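Long-range contacts in hypothetical protein PH1313 (Pyrococcus horikoshii, PDB 1VBK), which probably binds RNA and ATP as a THUMP-domain member of the ThiI family, although its precise cellular role is not established: residues Asn2-Arg7 against Val72-Ala77; Leu93-Lys98 against Asn137-Glu142; Lys108-Ala113 against Lys146-Glu151; Lys118-Asp123 against Ile154-Gly159. All blocks are in the same frame, centred on the assembly; numbering follows the deposited sequence.

In the fold
From the N terminus, interaction 1 is the first to close. It pairs strand 3-8 with strand 71-81 in the ferredoxin-like part and is complete before the others begin. Interactions 2, 3 and 4 all lie in the THUMP part and cross one another, because their segments alternate along the chain. Interaction 2 joins helix 84-102 to the end of helix 124-138 and the loop that follows it. Interaction 3 pairs strand 108-115 with the start of strand 150-157, and interaction 4 brings the loop before helix 124-138 to the far end of that strand. Glu142 joins interactions 2 and 3 by a salt bridge to Lys108. Arg7 and Glu155 link interaction 1 to segment 154-159.

Interaction 1 of 4, residues Asn2-Arg7 against Val72-Ala77; sequences NVVIVR and VSISPA
The guanidinium group of Arg7 meets two serines of the facing strand along its edge. Ser75 OG lies in the guanidinium plane, 2.9 Å from Arg7 NH1. Ser73 OG sits close to the same plane, 3.1 Å from Arg7 NH1. NH1 thus donates to both hydroxyls, and NH2 adds a weak bond to Ser75 OG. One face of the group carries CG2 of Ile5, displaced toward the rim. Arg7 CG stands anti to the carbonyl carbon (chi1 -50°), and the extended chain beyond it runs across to the serines. On the way, Arg7 CD passes 3.4 Å from Ser73 OG. Arg7 NE forms a salt bridge with Glu155, and Ser75 OG also bonds to the backbone O of Glu166.

Below these side chains the two strands are antiparallel. Ile5 N reaches Ser75 O at 2.8 Å in a nearly straight bond (176°). A classic beta bulge marks each end: Asn2 and Val3 both face Ala77, and Val72 and Ser73 both face Arg7. On the other side of the sheet Val4 CG1 presses tightly on Ile74 CG2, at 3.3 Å. Helix 58-65 covers this side, as expected for the ferredoxin-like alpha/beta domain.

A leucine in place of Arg7 would probably leave Glu155 without this partner and the two serine hydroxyls without their shared donor. The contact is buried, so the arginine charge is likely to be stabilised by Glu155 while the serines fix the rotation of the guanidinium group.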
# COMPACT_ATOMS: atom_id res chain seq x y z
N ASN A 2 -26.57 -20.02 -22.67
CA ASN A 2 -26.22 -18.67 -23.06
C ASN A 2 -25.59 -17.78 -21.99
O ASN A 2 -25.33 -16.61 -22.24
CB ASN A 2 -27.43 -17.97 -23.68
CG ASN A 2 -28.69 -18.11 -22.84
OD1 ASN A 2 -28.64 -18.52 -21.68
ND2 ASN A 2 -29.83 -17.76 -23.42
N VAL A 3 -25.34 -18.33 -20.79
CA VAL A 3 -24.70 -17.54 -19.74
C VAL A 3 -23.86 -18.42 -18.82
O VAL A 3 -23.87 -19.65 -18.92
CB VAL A 3 -25.71 -16.79 -18.82
CG1 VAL A 3 -26.72 -15.99 -19.64
CG2 VAL A 3 -26.42 -17.79 -17.91
N VAL A 4 -23.12 -17.77 -17.93
CA VAL A 4 -22.33 -18.46 -16.93
C VAL A 4 -22.68 -17.77 -15.61
O VAL A 4 -22.58 -16.54 -15.51
CB VAL A 4 -20.81 -18.34 -17.15
CG1 VAL A 4 -20.07 -18.96 -15.98
CG2 VAL A 4 -20.40 -19.05 -18.45
N ILE A 5 -23.12 -18.55 -14.63
CA ILE A 5 -23.45 -18.01 -13.31
C ILE A 5 -22.19 -18.12 -12.47
O ILE A 5 -21.60 -19.19 -12.35
CB ILE A 5 -24.56 -18.83 -12.61
CG1 ILE A 5 -25.83 -18.84 -13.47
CG2 ILE A 5 -24.86 -18.23 -11.24
CD1 ILE A 5 -26.89 -19.81 -12.95
N VAL A 6 -21.76 -17.00 -11.89
CA VAL A 6 -20.58 -16.98 -11.05
C VAL A 6 -21.03 -16.67 -9.63
O VAL A 6 -21.64 -15.62 -9.38
CB VAL A 6 -19.58 -15.91 -11.53
CG1 VAL A 6 -18.38 -15.84 -10.56
CG2 VAL A 6 -19.12 -16.25 -12.94
N ARG A 7 -20.76 -17.58 -8.70
CA ARG A 7 -21.16 -17.41 -7.31
C ARG A 7 -19.94 -17.12 -6.45
O ARG A 7 -18.87 -17.67 -6.67
CB ARG A 7 -21.87 -18.66 -6.80
CG ARG A 7 -22.98 -19.14 -7.73
CD ARG A 7 -23.79 -20.30 -7.15
NE ARG A 7 -24.76 -20.77 -8.13
CZ ARG A 7 -24.47 -21.61 -9.12
NH1 ARG A 7 -23.23 -22.08 -9.26
NH2 ARG A 7 -25.41 -21.95 -10.00
N VAL A 72 -16.55 -19.03 -5.82
CA VAL A 72 -16.88 -20.25 -5.09
C VAL A 72 -17.34 -21.35 -6.05
O VAL A 72 -16.91 -22.49 -5.95
CB VAL A 72 -17.97 -19.99 -4.03
CG1 VAL A 72 -18.36 -21.30 -3.35
CG2 VAL A 72 -17.45 -19.00 -2.99
N SER A 73 -18.22 -21.00 -6.99
CA SER A 73 -18.67 -21.98 -7.98
C SER A 73 -19.12 -21.32 -9.27
O SER A 73 -19.50 -20.14 -9.29
CB SER A 73 -19.78 -22.87 -7.42
OG SER A 73 -20.98 -22.16 -7.17
N ILE A 74 -19.08 -22.10 -10.35
CA ILE A 74 -19.42 -21.64 -11.68
C ILE A 74 -20.43 -22.57 -12.35
O ILE A 74 -20.27 -23.79 -12.32
CB ILE A 74 -18.14 -21.59 -12.54
CG1 ILE A 74 -17.07 -20.77 -11.82
CG2 ILE A 74 -18.44 -21.01 -13.92
CD1 ILE A 74 -15.70 -20.92 -12.41
N SER A 75 -21.47 -22.00 -12.97
CA SER A 75 -22.47 -22.82 -13.65
C SER A 75 -22.88 -22.33 -15.04
O SER A 75 -23.53 -21.30 -15.18
CB SER A 75 -23.76 -22.92 -12.82
OG SER A 75 -23.61 -23.73 -11.67
N PRO A 76 -22.47 -23.06 -16.09
CA PRO A 76 -22.87 -22.65 -17.45
C PRO A 76 -24.38 -22.84 -17.36
O PRO A 76 -24.83 -23.79 -16.72
CB PRO A 76 -22.23 -23.72 -18.34
CG PRO A 76 -21.04 -24.16 -17.55
CD PRO A 76 -21.57 -24.22 -16.14
N ALA A 77 -25.17 -21.97 -17.97
CA ALA A 77 -26.62 -22.12 -17.85
C ALA A 77 -27.41 -21.53 -19.00
O ALA A 77 -26.89 -20.77 -19.81
CB ALA A 77 -27.09 -21.50 -16.54

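Interaction 2 of 4, residues Leu93-Lys98 against Asn137-Glu142; sequences LMFRKK and NNENCE
Arg96 and Glu139 meet with their flat groups almost perpendicular, the guanidinium and carboxylate planes standing 79° apart. Arg96 NE makes the salt bridge to Glu139 OE2, at 2.7 Å with an N-H...O angle of 149°. The nitrogen comes to OE2 from the anti side and somewhat out of the carboxylate plane. The next N-H along serves the backbone: Arg96 NH2 donates to Asn138 O at 3.1 Å. Here the acceptor lies in the guanidinium plane, but the donor stands above the carbonyl plane. The arginine chain is extended from CG to NE, while the glutamate chain is bent at chi2, and the two side chains cross at a slant.

Phe95 lies beside this pair. Its CG is anti to the backbone N (chi1 175°), which carries the ring off helix 84-102 toward the loop after helix 124-138. The ring and the Glu139 chain run alongside each other in opposing senses, with Phe95 CE1 3.9 Å from Glu139 CG. At the end of the ring, Phe95 CZ touches Cys141 CB at 3.9 Å. Cys141 SG is 5.1 Å from the centre of the Phe95 ring and oblique to it, a sulfur-aromatic contact. Phe95 also meets Phe109 edge-to-face and packs on Ile135, so it belongs to the hydrophobic core of the THUMP domain.

The contact therefore has a greasy inner half and a charged outer half. Arg96 is exposed, so solvent probably weakens the ion pair, yet its two bonds hold both the Glu139 carboxylate and the end of helix 124-138.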
# COMPACT_ATOMS: atom_id res chain seq x y z
N LEU A 93 -35.15 -30.38 -21.07
CA LEU A 93 -34.19 -30.36 -22.17
C LEU A 93 -32.76 -30.58 -21.65
O LEU A 93 -31.99 -31.38 -22.19
CB LEU A 93 -34.26 -29.02 -22.91
CG LEU A 93 -33.32 -28.84 -24.10
CD1 LEU A 93 -33.78 -29.72 -25.25
CD2 LEU A 93 -33.32 -27.37 -24.53
N MET A 94 -32.41 -29.85 -20.60
CA MET A 94 -31.08 -29.98 -20.02
C MET A 94 -30.90 -31.30 -19.29
O MET A 94 -29.80 -31.85 -19.26
CB MET A 94 -30.81 -28.80 -19.10
CG MET A 94 -30.82 -27.49 -19.87
SD MET A 94 -30.11 -26.14 -18.98
CE MET A 94 -28.34 -26.61 -19.08
N PHE A 95 -31.97 -31.81 -18.70
CA PHE A 95 -31.91 -33.08 -18.00
C PHE A 95 -31.59 -34.18 -19.00
O PHE A 95 -30.74 -35.04 -18.75
CB PHE A 95 -33.25 -33.38 -17.31
CG PHE A 95 -33.31 -34.73 -16.66
CD1 PHE A 95 -33.59 -35.88 -17.41
CD2 PHE A 95 -33.08 -34.87 -15.30
CE1 PHE A 95 -33.64 -37.14 -16.81
CE2 PHE A 95 -33.12 -36.13 -14.68
CZ PHE A 95 -33.41 -37.26 -15.44
N ARG A 96 -32.26 -34.14 -20.14
CA ARG A 96 -32.05 -35.15 -21.17
C ARG A 96 -30.63 -35.10 -21.72
O ARG A 96 -30.02 -36.14 -21.96
CB ARG A 96 -33.09 -34.99 -22.28
CG ARG A 96 -34.45 -35.53 -21.85
CD ARG A 96 -35.59 -35.15 -22.76
NE ARG A 96 -36.78 -35.95 -22.44
CZ ARG A 96 -37.99 -35.74 -22.96
NH1 ARG A 96 -38.19 -34.76 -23.82
NH2 ARG A 96 -38.99 -36.54 -22.61
N LYS A 97 -30.10 -33.90 -21.90
CA LYS A 97 -28.74 -33.76 -22.41
C LYS A 97 -27.77 -34.41 -21.42
O LYS A 97 -26.88 -35.16 -21.81
CB LYS A 97 -28.38 -32.29 -22.61
CG LYS A 97 -26.92 -32.09 -23.00
CD LYS A 97 -26.63 -30.66 -23.44
CE LYS A 97 -25.14 -30.48 -23.70
NZ LYS A 97 -24.62 -31.52 -24.64
N LYS A 98 -27.95 -34.11 -20.14
CA LYS A 98 -27.08 -34.66 -19.12
C LYS A 98 -27.28 -36.17 -18.98
O LYS A 98 -26.31 -36.92 -18.84
CB LYS A 98 -27.34 -33.98 -17.78
CG LYS A 98 -26.50 -34.50 -16.62
CD LYS A 98 -25.02 -34.15 -16.76
CE LYS A 98 -24.27 -34.54 -15.50
NZ LYS A 98 -22.84 -34.16 -15.55
N ASN A 137 -42.50 -37.51 -15.09
CA ASN A 137 -43.58 -37.87 -16.01
C ASN A 137 -43.10 -38.03 -17.45
O ASN A 137 -43.84 -38.52 -18.29
CB ASN A 137 -44.67 -36.79 -15.98
CG ASN A 137 -45.59 -36.89 -14.76
OD1 ASN A 137 -46.36 -35.98 -14.49
ND2 ASN A 137 -45.51 -38.01 -14.05
N ASN A 138 -41.87 -37.62 -17.73
CA ASN A 138 -41.34 -37.70 -19.08
C ASN A 138 -40.06 -38.50 -19.26
O ASN A 138 -39.58 -38.68 -20.38
CB ASN A 138 -41.13 -36.28 -19.62
CG ASN A 138 -42.45 -35.55 -19.87
OD1 ASN A 138 -43.15 -35.84 -20.84
ND2 ASN A 138 -42.79 -34.62 -18.99
N GLU A 139 -39.51 -39.01 -18.16
CA GLU A 139 -38.26 -39.77 -18.23
C GLU A 139 -38.22 -40.86 -17.19
O GLU A 139 -38.83 -40.73 -16.12
CB GLU A 139 -37.06 -38.84 -17.98
CG GLU A 139 -36.64 -37.97 -19.16
CD GLU A 139 -36.04 -38.77 -20.30
OE1 GLU A 139 -35.25 -39.71 -20.02
OE2 GLU A 139 -36.33 -38.47 -21.47
N ASN A 140 -37.51 -41.94 -17.49
CA ASN A 140 -37.36 -43.02 -16.53
C ASN A 140 -36.24 -42.52 -15.63
O ASN A 140 -35.10 -42.39 -16.05
CB ASN A 140 -36.94 -44.32 -17.21
CG ASN A 140 -36.79 -45.47 -16.22
OD1 ASN A 140 -37.22 -45.37 -15.07
ND2 ASN A 140 -36.18 -46.56 -16.66
N CYS A 141 -36.59 -42.21 -14.39
CA CYS A 141 -35.61 -41.71 -13.45
C CYS A 141 -36.15 -41.84 -12.04
O CYS A 141 -37.25 -42.35 -11.83
CB CYS A 141 -35.28 -40.25 -13.75
SG CYS A 141 -36.72 -39.15 -13.80
N GLU A 142 -35.38 -41.37 -11.07
CA GLU A 142 -35.77 -41.50 -9.67
C GLU A 142 -35.18 -40.39 -8.83
O GLU A 142 -34.02 -40.04 -8.99
CB GLU A 142 -35.27 -42.86 -9.19
CG GLU A 142 -35.33 -43.13 -7.72
CD GLU A 142 -34.65 -44.44 -7.40
OE1 GLU A 142 -35.06 -45.47 -7.97
OE2 GLU A 142 -33.70 -44.45 -6.59

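Interaction 3 of 4, residues Lys108-Ala113 against Lys146-Glu151; sequences KFRVTA and KNYDIE
Arg110 sends its side chain over one face of the Tyr148 ring. CB rises on the same side of the sheet as Glu151. The first torsion (chi1 72°) sets CG between the backbone N and the carbonyl carbon. That places Arg110 CG 3.9 Å from the centre of the Tyr148 ring, almost on the ring normal, as a CH-pi contact. CD continues over the same ring, 3.8 Å from Tyr148 CE1. The chain then bends at chi3. NE makes a weak bond to Val111 O, and Arg110 NH2 reaches that Val111 O at 3.0 Å.

After strand 108-115 the THUMP chain passes through helix 124-138 and pairs strand 142-143 with one edge. Strand 150-157 then takes the other edge, also parallel. Lys108 O accepts two N-H groups here, Asp149 N at 2.7 Å and Ile150 N at 3.1 Å. Asp149 OD1 returns a straight bond with its anti lone pair to Lys108 N, 2.9 Å away (173°). Its OD2 forms a salt bridge with Lys104.

Further along, Thr112 OG1 donates to Glu151 OE2 at 2.8 Å. Replacing Glu151 by an alanine would probably leave the Thr112 hydroxyl without this acceptor and take a nearby opposite charge from Arg110. The Arg110 guanidinium is close to that carboxylate, but no N-H of it points at Glu151 OE2.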
# COMPACT_ATOMS: atom_id res chain seq x y z
N LYS A 108 -30.49 -41.18 -11.06
CA LYS A 108 -31.03 -40.59 -9.84
C LYS A 108 -30.83 -39.08 -9.98
O LYS A 108 -29.79 -38.64 -10.49
CB LYS A 108 -30.27 -41.10 -8.62
CG LYS A 108 -30.57 -42.55 -8.24
CD LYS A 108 -29.60 -43.02 -7.17
CE LYS A 108 -29.98 -44.39 -6.61
NZ LYS A 108 -31.19 -44.31 -5.75
N PHE A 109 -31.81 -38.29 -9.55
CA PHE A 109 -31.70 -36.84 -9.67
C PHE A 109 -32.42 -36.06 -8.57
O PHE A 109 -33.17 -36.63 -7.77
CB PHE A 109 -32.27 -36.38 -11.02
CG PHE A 109 -33.78 -36.21 -11.02
CD1 PHE A 109 -34.62 -37.32 -10.99
CD2 PHE A 109 -34.36 -34.94 -11.07
CE1 PHE A 109 -36.02 -37.17 -11.01
CE2 PHE A 109 -35.75 -34.78 -11.09
CZ PHE A 109 -36.58 -35.89 -11.06
N ARG A 110 -32.18 -34.76 -8.55
CA ARG A 110 -32.84 -33.86 -7.62
C ARG A 110 -32.92 -32.51 -8.32
O ARG A 110 -32.22 -32.27 -9.30
CB ARG A 110 -32.07 -33.71 -6.31
CG ARG A 110 -30.78 -32.91 -6.39
CD ARG A 110 -30.47 -32.31 -5.01
NE ARG A 110 -31.43 -31.26 -4.69
CZ ARG A 110 -31.92 -31.01 -3.48
NH1 ARG A 110 -31.54 -31.74 -2.44
NH2 ARG A 110 -32.80 -30.03 -3.32
N VAL A 111 -33.79 -31.65 -7.83
CA VAL A 111 -33.93 -30.31 -8.38
C VAL A 111 -33.58 -29.38 -7.23
O VAL A 111 -34.00 -29.60 -6.09
CB VAL A 111 -35.37 -30.02 -8.87
CG1 VAL A 111 -35.45 -28.60 -9.45
CG2 VAL A 111 -35.77 -31.03 -9.96
N THR A 112 -32.80 -28.35 -7.54
CA THR A 112 -32.39 -27.38 -6.54
C THR A 112 -32.79 -26.02 -7.08
O THR A 112 -32.29 -25.59 -8.12
CB THR A 112 -30.86 -27.45 -6.30
OG1 THR A 112 -30.50 -28.78 -5.88
CG2 THR A 112 -30.44 -26.46 -5.23
N ALA A 113 -33.70 -25.35 -6.39
CA ALA A 113 -34.18 -24.06 -6.84
C ALA A 113 -33.95 -22.97 -5.81
O ALA A 113 -34.01 -23.21 -4.61
CB ALA A 113 -35.66 -24.14 -7.19
N LYS A 146 -29.78 -37.46 -1.70
CA LYS A 146 -28.44 -37.69 -1.17
C LYS A 146 -27.43 -38.06 -2.26
O LYS A 146 -26.40 -37.40 -2.40
CB LYS A 146 -28.49 -38.79 -0.10
CG LYS A 146 -29.20 -40.06 -0.54
CD LYS A 146 -29.52 -40.96 0.64
CE LYS A 146 -30.49 -42.06 0.24
NZ LYS A 146 -30.94 -42.86 1.42
N ASN A 147 -27.73 -39.10 -3.02
CA ASN A 147 -26.84 -39.52 -4.09
C ASN A 147 -27.58 -39.39 -5.40
O ASN A 147 -28.57 -40.08 -5.64
CB ASN A 147 -26.38 -40.96 -3.87
CG ASN A 147 -25.78 -41.18 -2.50
OD1 ASN A 147 -26.46 -41.64 -1.57
ND2 ASN A 147 -24.51 -40.84 -2.35
N TYR A 148 -27.11 -38.49 -6.26
CA TYR A 148 -27.75 -38.28 -7.55
C TYR A 148 -26.75 -38.16 -8.68
O TYR A 148 -25.64 -37.64 -8.49
CB TYR A 148 -28.62 -37.02 -7.50
CG TYR A 148 -27.97 -35.84 -6.78
CD1 TYR A 148 -28.11 -35.69 -5.39
CD2 TYR A 148 -27.23 -34.90 -7.47
CE1 TYR A 148 -27.52 -34.61 -4.73
CE2 TYR A 148 -26.64 -33.82 -6.82
CZ TYR A 148 -26.79 -33.68 -5.45
OH TYR A 148 -26.20 -32.62 -4.80
N ASP A 149 -27.14 -38.65 -9.85
CA ASP A 149 -26.30 -38.58 -11.04
C ASP A 149 -26.49 -37.21 -11.69
O ASP A 149 -25.60 -36.71 -12.38
CB ASP A 149 -26.71 -39.63 -12.08
CG ASP A 149 -26.60 -41.05 -11.57
OD1 ASP A 149 -27.65 -41.67 -11.33
OD2 ASP A 149 -25.45 -41.54 -11.39
N ILE A 150 -27.66 -36.64 -11.48
CA ILE A 150 -28.01 -35.36 -12.09
C ILE A 150 -28.67 -34.38 -11.14
O ILE A 150 -29.54 -34.75 -10.36
CB ILE A 150 -29.00 -35.58 -13.26
CG1 ILE A 150 -28.37 -36.47 -14.33
CG2 ILE A 150 -29.44 -34.24 -13.84
CD1 ILE A 150 -29.37 -37.01 -15.33
N GLU A 151 -28.24 -33.12 -11.21
CA GLU A 151 -28.86 -32.09 -10.39
C GLU A 151 -29.33 -30.99 -11.32
O GLU A 151 -28.54 -30.43 -12.07
CB GLU A 151 -27.89 -31.49 -9.38
CG GLU A 151 -28.51 -30.31 -8.63
CD GLU A 151 -27.53 -29.58 -7.75
OE1 GLU A 151 -26.44 -29.23 -8.25
OE2 GLU A 151 -27.85 -29.35 -6.57

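Interaction 4 of 4, residues Lys118-Asp123 against Ile154-Gly159; sequences KEFPLD and IEIMQG
The loop between strand 108-115 and helix 124-138 of the THUMP domain meets a hairpin turn here, through Glu119 against Gly159 and Phe120 against Ile156. Gln158 and Gly159 form the two-residue turn that joins strand 150-157 to strand 160-164. Glu119 OE2 accepts the backbone N-H of Gly159 at 3.1 Å, and the bond is nearly straight (171°). The N-H comes from well above the carboxylate plane. The Glu119 chain bends at chi2, which brings the carboxylate back over the turn. OE1, the other oxygen, bonds to Thr117 OG1, and that same hydroxyl also takes Gln158 N. Each carboxylate oxygen thus has a bond of its own. Glu119 OE2 also rests 3.9 Å from Ile156 CG2.

Phe120 forms the apolar half. Its CG lies anti to the backbone N (chi1 -161°). Phe120 CB points toward the strand, and the ring offers one face to Ile156. Ile156 crosses it at about a right angle, with its CD1 over that face. That methyl is 4.0 Å from the centre of the Phe120 ring, a CH-pi contact, and is displaced toward the rim. The nearest ring atom is Phe120 CD2, 3.7 Å from Ile156 CD1. Ile87 of helix 84-102 and Ile127 of helix 124-138 touch both side chains, so the ring is buried between the two helices and the strand.

At the end of the loop, Asp123 is the N-cap of helix 124-138. Positive phi at both Gln158 and Gly159 gives a turn close to type I', a form common in tight two-residue beta hairpins.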
# COMPACT_ATOMS: atom_id res chain seq x y z
N LYS A 118 -37.78 -12.29 -5.13
CA LYS A 118 -39.02 -12.99 -4.78
C LYS A 118 -40.31 -12.74 -5.56
O LYS A 118 -41.40 -12.92 -5.01
CB LYS A 118 -39.32 -12.76 -3.30
CG LYS A 118 -38.12 -12.93 -2.38
CD LYS A 118 -37.56 -14.34 -2.42
CE LYS A 118 -36.40 -14.50 -1.45
NZ LYS A 118 -35.85 -15.88 -1.46
N GLU A 119 -40.23 -12.34 -6.83
CA GLU A 119 -41.46 -12.09 -7.57
C GLU A 119 -42.16 -13.34 -8.12
O GLU A 119 -43.37 -13.33 -8.33
CB GLU A 119 -41.23 -11.06 -8.69
CG GLU A 119 -40.45 -11.55 -9.91
CD GLU A 119 -38.99 -11.82 -9.62
OE1 GLU A 119 -38.41 -11.10 -8.77
OE2 GLU A 119 -38.42 -12.74 -10.25
N PHE A 120 -41.41 -14.42 -8.35
CA PHE A 120 -42.02 -15.64 -8.87
C PHE A 120 -43.03 -16.15 -7.84
O PHE A 120 -42.74 -16.17 -6.64
CB PHE A 120 -40.95 -16.71 -9.13
CG PHE A 120 -41.41 -17.81 -10.06
CD1 PHE A 120 -41.70 -17.53 -11.39
CD2 PHE A 120 -41.56 -19.11 -9.60
CE1 PHE A 120 -42.12 -18.54 -12.26
CE2 PHE A 120 -41.99 -20.13 -10.46
CZ PHE A 120 -42.27 -19.84 -11.79
N PRO A 121 -44.23 -16.55 -8.29
CA PRO A 121 -45.31 -17.05 -7.44
C PRO A 121 -45.06 -18.30 -6.59
O PRO A 121 -45.65 -18.45 -5.52
CB PRO A 121 -46.46 -17.27 -8.43
CG PRO A 121 -46.19 -16.25 -9.48
CD PRO A 121 -44.70 -16.39 -9.67
N LEU A 122 -44.20 -19.20 -7.05
CA LEU A 122 -43.92 -20.43 -6.31
C LEU A 122 -42.61 -20.33 -5.54
O LEU A 122 -41.64 -19.77 -6.06
CB LEU A 122 -43.84 -21.63 -7.27
CG LEU A 122 -45.02 -21.89 -8.20
CD1 LEU A 122 -44.71 -23.12 -9.05
CD2 LEU A 122 -46.29 -22.11 -7.40
N ASP A 123 -42.56 -20.86 -4.32
CA ASP A 123 -41.32 -20.80 -3.56
C ASP A 123 -40.39 -21.89 -4.05
O ASP A 123 -40.79 -22.77 -4.81
CB ASP A 123 -41.56 -20.91 -2.05
CG ASP A 123 -42.34 -22.15 -1.65
OD1 ASP A 123 -42.03 -23.25 -2.16
OD2 ASP A 123 -43.25 -22.02 -0.81
N ILE A 154 -31.91 -24.35 -10.54
CA ILE A 154 -32.74 -23.27 -11.07
C ILE A 154 -32.63 -22.03 -10.20
O ILE A 154 -32.93 -22.07 -9.01
CB ILE A 154 -34.23 -23.70 -11.12
CG1 ILE A 154 -34.38 -24.98 -11.95
CG2 ILE A 154 -35.08 -22.57 -11.70
CD1 ILE A 154 -35.79 -25.56 -11.94
N GLU A 155 -32.18 -20.93 -10.80
CA GLU A 155 -32.06 -19.68 -10.07
C GLU A 155 -32.94 -18.65 -10.76
O GLU A 155 -32.83 -18.44 -11.97
CB GLU A 155 -30.60 -19.21 -10.04
CG GLU A 155 -29.71 -20.11 -9.18
CD GLU A 155 -28.30 -19.57 -9.01
OE1 GLU A 155 -28.11 -18.34 -9.12
OE2 GLU A 155 -27.39 -20.37 -8.74
N ILE A 156 -33.84 -18.03 -10.01
CA ILE A 156 -34.74 -17.04 -10.57
C ILE A 156 -34.37 -15.66 -10.05
O ILE A 156 -34.24 -15.44 -8.85
CB ILE A 156 -36.21 -17.36 -10.22
CG1 ILE A 156 -36.52 -18.80 -10.61
CG2 ILE A 156 -37.14 -16.39 -10.95
CD1 ILE A 156 -37.93 -19.24 -10.30
N MET A 157 -34.21 -14.72 -10.98
CA MET A 157 -33.81 -13.38 -10.61
C MET A 157 -34.38 -12.36 -11.59
O MET A 157 -34.14 -12.45 -12.79
CB MET A 157 -32.28 -13.32 -10.58
CG MET A 157 -31.67 -11.97 -10.29
SD MET A 157 -29.89 -12.15 -9.99
CE MET A 157 -29.28 -12.48 -11.65
N GLN A 158 -35.15 -11.41 -11.06
CA GLN A 158 -35.75 -10.36 -11.87
C GLN A 158 -36.42 -10.85 -13.15
O GLN A 158 -36.06 -10.42 -14.25
CB GLN A 158 -34.69 -9.31 -12.22
CG GLN A 158 -34.04 -8.67 -11.00
CD GLN A 158 -33.05 -7.57 -11.36
OE1 GLN A 158 -32.33 -7.08 -10.50
NE2 GLN A 158 -33.02 -7.19 -12.63
N GLY A 159 -37.38 -11.76 -13.02
CA GLY A 159 -38.10 -12.26 -14.19
C GLY A 159 -37.38 -13.22 -15.12
O GLY A 159 -37.94 -13.62 -16.15